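Local coordinates for protein PfkB family carbohydrate kinase (Listeria grayi DSM 20601, PDB 4GM6) that probably phosphorylates a sugar or sugar acid, as a carbohydrate kinase of the PfkB family related to 2-keto-3-deoxygluconate kinases, at residues 253-256 against 262-265; 265-270 against 274-279. One frame throughout, in Å; residues are numbered along the deposited sequence.

Contact 1 (253-256 against 262-265)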
ATOM      1  N   LYS C 253      16.407  20.068  25.620  1.00 48.85           N
ATOM      2  CA  LYS C 253      16.050  19.299  26.789  1.00 52.09           C
ATOM      3  C   LYS C 253      14.787  18.539  26.413  1.00 49.87           C
ATOM      4  O   LYS C 253      13.755  19.142  26.111  1.00 42.76           O
ATOM      5  CB  LYS C 253      15.814  20.192  28.006  1.00 52.13           C
ATOM      6  CG  LYS C 253      15.437  19.404  29.249  1.00 71.86           C
ATOM      7  CD  LYS C 253      15.143  20.308  30.437  1.00 64.98           C
ATOM      8  CE  LYS C 253      14.370  19.548  31.504  1.00 86.17           C
ATOM      9  NZ  LYS C 253      14.073  20.388  32.697  1.00100.34           N
ATOM     10  N   ARG C 254      14.890  17.217  26.411  1.00 46.48           N
ATOM     11  CA  ARG C 254      13.806  16.357  25.989  1.00 46.00           C
ATOM     12  C   ARG C 254      13.223  15.629  27.191  1.00 55.99           C
ATOM     13  O   ARG C 254      13.929  14.933  27.920  1.00 49.53           O
ATOM     14  CB  ARG C 254      14.309  15.350  24.950  1.00 38.07           C
ATOM     15  CG  ARG C 254      13.205  14.552  24.277  1.00 42.11           C
ATOM     16  CD  ARG C 254      13.789  13.500  23.360  1.00 44.41           C
ATOM     17  NE  ARG C 254      14.478  14.093  22.217  1.00 38.04           N
ATOM     18  CZ  ARG C 254      13.891  14.417  21.074  1.00 50.03           C
ATOM     19  NH1 ARG C 254      12.580  14.205  20.908  1.00 34.46           N
ATOM     20  NH2 ARG C 254      14.618  14.946  20.093  1.00 44.51           N
ATOM     21  N   THR C 255      11.930  15.803  27.407  1.00 46.39           N
ATOM     22  CA  THR C 255      11.259  15.077  28.464  1.00 44.08           C
ATOM     23  C   THR C 255      10.415  13.995  27.813  1.00 44.77           C
ATOM     24  O   THR C 255       9.388  14.278  27.205  1.00 35.69           O
ATOM     25  CB  THR C 255      10.377  16.009  29.290  1.00 52.28           C
ATOM     26  OG1 THR C 255      11.132  17.183  29.614  1.00 50.22           O
ATOM     27  CG2 THR C 255       9.919  15.327  30.573  1.00 49.94           C
ATOM     28  N   VAL C 256      10.868  12.756  27.926  1.00 40.14           N
ATOM     29  CA  VAL C 256      10.165  11.631  27.325  1.00 42.99           C
ATOM     30  C   VAL C 256       9.042  11.156  28.241  1.00 50.37           C
ATOM     31  O   VAL C 256       9.294  10.606  29.310  1.00 46.15           O
ATOM     32  CB  VAL C 256      11.142  10.487  27.043  1.00 44.72           C
ATOM     33  CG1 VAL C 256      10.455   9.370  26.281  1.00 48.76           C
ATOM     34  CG2 VAL C 256      12.334  11.011  26.254  1.00 47.33           C
ATOM     35  N   HIS C 262       6.542  13.738  23.839  1.00 31.26           N
ATOM     36  CA  HIS C 262       7.769  14.347  24.342  1.00 30.29           C
ATOM     37  C   HIS C 262       7.520  15.831  24.606  1.00 39.18           C
ATOM     38  O   HIS C 262       6.702  16.458  23.930  1.00 34.54           O
ATOM     39  CB  HIS C 262       8.885  14.266  23.295  1.00 30.14           C
ATOM     40  CG  HIS C 262       9.432  12.890  23.064  1.00 34.32           C
ATOM     41  ND1 HIS C 262      10.549  12.663  22.287  1.00 33.48           N
ATOM     42  CD2 HIS C 262       9.035  11.677  23.515  1.00 34.69           C
ATOM     43  CE1 HIS C 262      10.788  11.364  22.232  1.00 35.24           C
ATOM     44  NE2 HIS C 262       9.894  10.745  22.982  1.00 35.46           N
ATOM     45  N   LEU C 263       8.248  16.388  25.573  1.00 36.10           N
ATOM     46  CA  LEU C 263       8.380  17.827  25.718  1.00 40.29           C
ATOM     47  C   LEU C 263       9.765  18.190  25.188  1.00 41.37           C
ATOM     48  O   LEU C 263      10.730  17.455  25.393  1.00 46.59           O
ATOM     49  CB  LEU C 263       8.253  18.241  27.189  1.00 39.69           C
ATOM     50  CG  LEU C 263       7.045  17.717  27.976  1.00 41.15           C
ATOM     51  CD1 LEU C 263       7.058  18.259  29.410  1.00 43.50           C
ATOM     52  CD2 LEU C 263       5.744  18.066  27.270  1.00 37.94           C
ATOM     53  N   LEU C 264       9.865  19.308  24.481  1.00 42.41           N
ATOM     54  CA  LEU C 264      11.127  19.692  23.869  1.00 36.37           C
ATOM     55  C   LEU C 264      11.336  21.173  24.062  1.00 40.60           C
ATOM     56  O   LEU C 264      10.446  21.969  23.783  1.00 38.61           O
ATOM     57  CB  LEU C 264      11.114  19.392  22.373  1.00 37.94           C
ATOM     58  CG  LEU C 264      12.495  19.423  21.721  1.00 41.47           C
ATOM     59  CD1 LEU C 264      13.238  18.131  22.046  1.00 40.80           C
ATOM     60  CD2 LEU C 264      12.356  19.588  20.218  1.00 39.84           C
ATOM     61  N   GLN C 265      12.525  21.530  24.530  1.00 39.84           N
ATOM     62  CA  GLN C 265      12.858  22.904  24.842  1.00 41.11           C
ATOM     63  C   GLN C 265      14.314  23.085  24.445  1.00 41.69           C
ATOM     64  O   GLN C 265      15.168  22.267  24.795  1.00 44.64           O
ATOM     65  CB  GLN C 265      12.669  23.169  26.336  1.00 42.77           C
ATOM     66  CG  GLN C 265      13.096  24.561  26.792  1.00 48.40           C
ATOM     67  CD  GLN C 265      12.707  24.849  28.228  1.00 60.35           C
ATOM     68  OE1 GLN C 265      12.997  24.066  29.132  1.00 65.54           O
ATOM     69  NE2 GLN C 265      12.056  25.986  28.449  1.00 61.93           N
TER
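Arg-254 reaches His-262 through a chain that first runs out straight and then bends. CG stands opposite the backbone N, and a turn at chi3 (-67°) swings the guanidinium over the neighbouring strand. The His-262 ring stands beside its own backbone N, and its rotation about the CB-CG bond (chi2 -172°) turns ND1 to the arginine side. Arg-254 NH1 donates to His-262 ND1 at 2.9 Å. The bond lies in the plane of both groups, although the planes themselves are 75° apart. ND1 is therefore the accepting nitrogen. NH1 also bonds His-324 NE2, so two histidines hold the same nitrogen, which probably limits rotation of the guanidinium. Leu-264 CD1 covers one guanidinium face, 3.9 Å from Arg-254 CZ. Val-256 lies beside His-262 and points the same way. Its CG2 sits over the imidazole face as a CH-pi contact, 4.3 Å from the ring centroid, and its CG1 approaches His-262 NE2 at 3.6 Å.

The other sheet face carries Lys-253, Thr-255, Leu-263 and Gln-265. There Thr-255 CB packs on Leu-263 CB at 3.7 Å. The Lys-253 chain is extended and leads away from the partner strand. Thr-255 and Leu-263 exchange two backbone hydrogen bonds, both 2.9 Å between N and O. Lys-253 and Gln-265 form a second such pair, with a short bond of 2.7 Å from Lys-253 N to Gln-265 O. Arg-254 with Leu-264 and Val-256 with His-262 are the non-hydrogen-bonded pairs. This is a regular antiparallel beta hairpin, placed at the antiparallel end of the large central sheet of the PfkB carbohydrate kinase fold.

Contact 2 (265-270 against 274-279); sequences QGHLWT and CWESEE
Gln-265 and Gly-266 are both held by Ser-277, through different atoms. Gln-265 NE2 donates to Ser-277 O at 3.1 Å, a nearly straight bond lying in the plane of the amide. Gly-266 N donates to Ser-277 OG at 3.0 Å. Ser-277 OG in turn gives its proton to Glu-278 O. Its chi1 of 73° sets OG between the backbone N and the carbonyl carbon, facing Gly-266. Thus a side-chain hydroxyl, and not a main-chain carbonyl, receives Gly-266 N. Ser-277 N returns a backbone bond to Gly-266 O.

Toward the turn the pairing is antiparallel. Leu-268 and Trp-275 exchange two backbone bonds, the shorter being Trp-275 N to Leu-268 O at 2.8 Å. The Trp-275 indole brings its edge to the same carbonyl, with CD1 3.4 Å from Leu-268 O. His-267 with Glu-276 and Trp-269 with Cys-274 are non-hydrogen-bonded pairs. Their side chains share one sheet face, and those of Leu-268 and Trp-275 take the other. Glu-276 runs alongside His-267, with CG 3.5 Å from His-267 CD2. Cys-274 SG lies obliquely to the same imidazole, 4.7 Å from its centroid. Cys-274 CB packs on Trp-269 CD1 at 3.9 Å. At the other end the Glu-279 chain crosses Gln-265 at about a right angle.

Helix 235-242 borders the His-267 and Trp-269 face, where the Trp-269 ring meets those of Tyr-236 and His-240. Helix 309-323 borders the other face and touches Leu-268 and Trp-275. Strand 248-256 pairs with the far edge of 265-270, which makes 265-270 an inner strand and leaves 273-282 outermost in this chain's sheet.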
ATOM      1  N   GLN C 265      12.525  21.530  24.530  1.00 39.84           N
ATOM      2  CA  GLN C 265      12.858  22.904  24.842  1.00 41.11           C
ATOM      3  C   GLN C 265      14.314  23.085  24.445  1.00 41.69           C
ATOM      4  O   GLN C 265      15.168  22.267  24.795  1.00 44.64           O
ATOM      5  CB  GLN C 265      12.669  23.169  26.336  1.00 42.77           C
ATOM      6  CG  GLN C 265      13.096  24.561  26.792  1.00 48.40           C
ATOM      7  CD  GLN C 265      12.707  24.849  28.228  1.00 60.35           C
ATOM      8  OE1 GLN C 265      12.997  24.066  29.132  1.00 65.54           O
ATOM      9  NE2 GLN C 265      12.056  25.986  28.449  1.00 61.93           N
ATOM     10  N   GLY C 266      14.601  24.120  23.671  1.00 40.68           N
ATOM     11  CA  GLY C 266      15.978  24.340  23.231  1.00 41.40           C
ATOM     12  C   GLY C 266      16.734  25.149  24.269  1.00 44.56           C
ATOM     13  O   GLY C 266      16.149  26.009  24.932  1.00 45.12           O
ATOM     14  N   HIS C 267      18.026  24.845  24.419  1.00 45.02           N
ATOM     15  CA  HIS C 267      18.949  25.623  25.233  1.00 54.62           C
ATOM     16  C   HIS C 267      20.096  26.103  24.340  1.00 54.78           C
ATOM     17  O   HIS C 267      20.580  25.384  23.449  1.00 47.85           O
ATOM     18  CB  HIS C 267      19.545  24.790  26.374  1.00 53.79           C
ATOM     19  CG  HIS C 267      18.564  24.400  27.449  1.00 63.03           C
ATOM     20  ND1 HIS C 267      18.788  23.355  28.324  1.00 69.27           N
ATOM     21  CD2 HIS C 267      17.338  24.894  27.777  1.00 66.58           C
ATOM     22  CE1 HIS C 267      17.743  23.224  29.142  1.00 78.48           C
ATOM     23  NE2 HIS C 267      16.847  24.145  28.830  1.00 71.17           N
ATOM     24  N   LEU C 268      20.520  27.332  24.575  1.00 49.82           N
ATOM     25  CA  LEU C 268      21.703  27.866  23.924  1.00 54.92           C
ATOM     26  C   LEU C 268      22.461  28.752  24.919  1.00 57.83           C
ATOM     27  O   LEU C 268      21.929  29.754  25.399  1.00 65.23           O
ATOM     28  CB  LEU C 268      21.311  28.636  22.658  1.00 64.51           C
ATOM     29  CG  LEU C 268      22.440  29.249  21.818  1.00 76.04           C
ATOM     30  CD1 LEU C 268      23.523  28.217  21.519  1.00 96.04           C
ATOM     31  CD2 LEU C 268      21.872  29.816  20.529  1.00 58.46           C
ATOM     32  N   TRP C 269      23.702  28.354  25.229  1.00 60.64           N
ATOM     33  CA  TRP C 269      24.516  29.018  26.250  1.00 77.56           C
ATOM     34  C   TRP C 269      25.671  29.741  25.579  1.00 77.22           C
ATOM     35  O   TRP C 269      26.429  29.156  24.795  1.00 62.52           O
ATOM     36  CB  TRP C 269      25.044  27.981  27.255  1.00 69.96           C
ATOM     37  CG  TRP C 269      25.782  28.559  28.435  1.00 70.17           C
ATOM     38  CD1 TRP C 269      25.307  28.701  29.713  1.00 79.54           C
ATOM     39  CD2 TRP C 269      27.128  29.068  28.450  1.00 72.37           C
ATOM     40  NE1 TRP C 269      26.266  29.273  30.518  1.00 86.59           N
ATOM     41  CE2 TRP C 269      27.393  29.507  29.771  1.00 86.65           C
ATOM     42  CE3 TRP C 269      28.129  29.203  27.478  1.00 68.06           C
ATOM     43  CZ2 TRP C 269      28.625  30.066  30.145  1.00 82.18           C
ATOM     44  CZ3 TRP C 269      29.358  29.757  27.857  1.00 75.25           C
ATOM     45  CH2 TRP C 269      29.589  30.182  29.176  1.00 79.06           C
ATOM     46  N   THR C 270      25.829  31.027  25.901  1.00 84.08           N
ATOM     47  CA  THR C 270      26.910  31.795  25.330  1.00 90.59           C
ATOM     48  C   THR C 270      27.235  33.022  26.179  1.00 92.99           C
ATOM     49  O   THR C 270      26.332  33.753  26.607  1.00 81.66           O
ATOM     50  CB  THR C 270      26.637  32.199  23.868  1.00 91.43           C
ATOM     51  OG1 THR C 270      27.878  32.594  23.233  1.00 83.19           O
ATOM     52  CG2 THR C 270      25.622  33.325  23.792  1.00 81.71           C
ATOM     53  N   CYS C 274      22.556  31.189  29.739  1.00 71.52           N
ATOM     54  CA  CYS C 274      21.761  30.171  29.093  1.00 70.75           C
ATOM     55  C   CYS C 274      20.478  30.866  28.637  1.00 75.51           C
ATOM     56  O   CYS C 274      19.881  31.637  29.394  1.00 83.39           O
ATOM     57  CB  CYS C 274      21.456  29.023  30.070  1.00 80.52           C
ATOM     58  SG  CYS C 274      20.700  27.541  29.328  1.00 76.77           S
ATOM     59  N   TRP C 275      20.095  30.620  27.386  1.00 66.15           N
ATOM     60  CA  TRP C 275      18.860  31.136  26.783  1.00 68.48           C
ATOM     61  C   TRP C 275      17.934  29.982  26.395  1.00 60.25           C
ATOM     62  O   TRP C 275      18.345  29.076  25.666  1.00 57.55           O
ATOM     63  CB  TRP C 275      19.183  31.926  25.513  1.00 64.33           C
ATOM     64  CG  TRP C 275      20.085  33.084  25.736  1.00 72.16           C
ATOM     65  CD1 TRP C 275      21.450  33.073  25.733  1.00 74.12           C
ATOM     66  CD2 TRP C 275      19.691  34.434  25.989  1.00 84.00           C
ATOM     67  NE1 TRP C 275      21.932  34.334  25.973  1.00 76.50           N
ATOM     68  CE2 TRP C 275      20.872  35.191  26.136  1.00 89.53           C
ATOM     69  CE3 TRP C 275      18.454  35.077  26.113  1.00 90.77           C
ATOM     70  CZ2 TRP C 275      20.855  36.561  26.399  1.00 84.19           C
ATOM     71  CZ3 TRP C 275      18.436  36.440  26.378  1.00 81.22           C
ATOM     72  CH2 TRP C 275      19.631  37.167  26.515  1.00 99.40           C
ATOM     73  N   GLU C 276      16.684  30.023  26.856  1.00 55.73           N
ATOM     74  CA  GLU C 276      15.739  28.938  26.583  1.00 56.39           C
ATOM     75  C   GLU C 276      14.633  29.352  25.616  1.00 55.62           C
ATOM     76  O   GLU C 276      14.259  30.517  25.552  1.00 59.13           O
ATOM     77  CB  GLU C 276      15.096  28.455  27.883  1.00 63.50           C
ATOM     78  CG  GLU C 276      16.081  27.955  28.923  1.00 80.15           C
ATOM     79  CD  GLU C 276      15.514  27.996  30.332  1.00 85.45           C
ATOM     80  OE1 GLU C 276      14.284  27.827  30.496  1.00 67.11           O
ATOM     81  OE2 GLU C 276      16.303  28.197  31.281  1.00 92.55           O
ATOM     82  N   SER C 277      14.106  28.380  24.879  1.00 50.74           N
ATOM     83  CA  SER C 277      12.913  28.584  24.061  1.00 50.14           C
ATOM     84  C   SER C 277      11.677  28.332  24.917  1.00 47.41           C
ATOM     85  O   SER C 277      11.805  28.007  26.092  1.00 50.29           O
ATOM     86  CB  SER C 277      12.924  27.600  22.901  1.00 44.67           C
ATOM     87  OG  SER C 277      12.622  26.285  23.353  1.00 50.73           O
ATOM     88  N   GLU C 278      10.482  28.457  24.348  1.00 54.61           N
ATOM     89  CA  GLU C 278       9.306  27.950  25.058  1.00 61.23           C
ATOM     90  C   GLU C 278       9.466  26.431  25.095  1.00 55.30           C
ATOM     91  O   GLU C 278      10.265  25.869  24.340  1.00 44.85           O
ATOM     92  CB  GLU C 278       7.986  28.354  24.374  1.00 53.85           C
ATOM     93  CG  GLU C 278       7.546  27.421  23.237  1.00104.84           C
ATOM     94  CD  GLU C 278       6.108  27.650  22.759  1.00 93.31           C
ATOM     95  OE1 GLU C 278       5.294  26.691  22.786  1.00 63.19           O
ATOM     96  OE2 GLU C 278       5.787  28.787  22.350  1.00 94.48           O
ATOM     97  N   GLU C 279       8.744  25.758  25.981  1.00 46.81           N
ATOM     98  CA  GLU C 279       8.752  24.306  25.959  1.00 45.50           C
ATOM     99  C   GLU C 279       7.573  23.811  25.122  1.00 46.04           C
ATOM    100  O   GLU C 279       6.432  24.179  25.389  1.00 48.26           O
ATOM    101  CB  GLU C 279       8.665  23.745  27.370  1.00 60.46           C
ATOM    102  CG  GLU C 279       8.968  22.261  27.463  1.00 63.44           C
ATOM    103  CD  GLU C 279       9.259  21.834  28.890  1.00 95.95           C
ATOM    104  OE1 GLU C 279       8.306  21.777  29.698  1.00 75.33           O
ATOM    105  OE2 GLU C 279      10.439  21.562  29.207  1.00 75.54           O
TER

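Following the chain, strand 248-256 runs out and the turn after Val-256 sends it back as strand 261-270. Contact 1 closes that first hairpin. Strand 261-270 continues past Gln-265, turns after Thr-270 and returns as strand 273-282. Contact 2 closes this second hairpin. The two loops follow one another and neither nests nor crosses. They share Gln-265, and their centres lie about 12 Å apart. Side chains also meet between them: Lys-253 CB is 3.8 Å from His-267 CE1, and Leu-263 CD1 is 3.7 Å from Glu-279 OE1. Together they form an antiparallel meander that joins the parallel core, through strand 248-256, to the outermost strand 273-282.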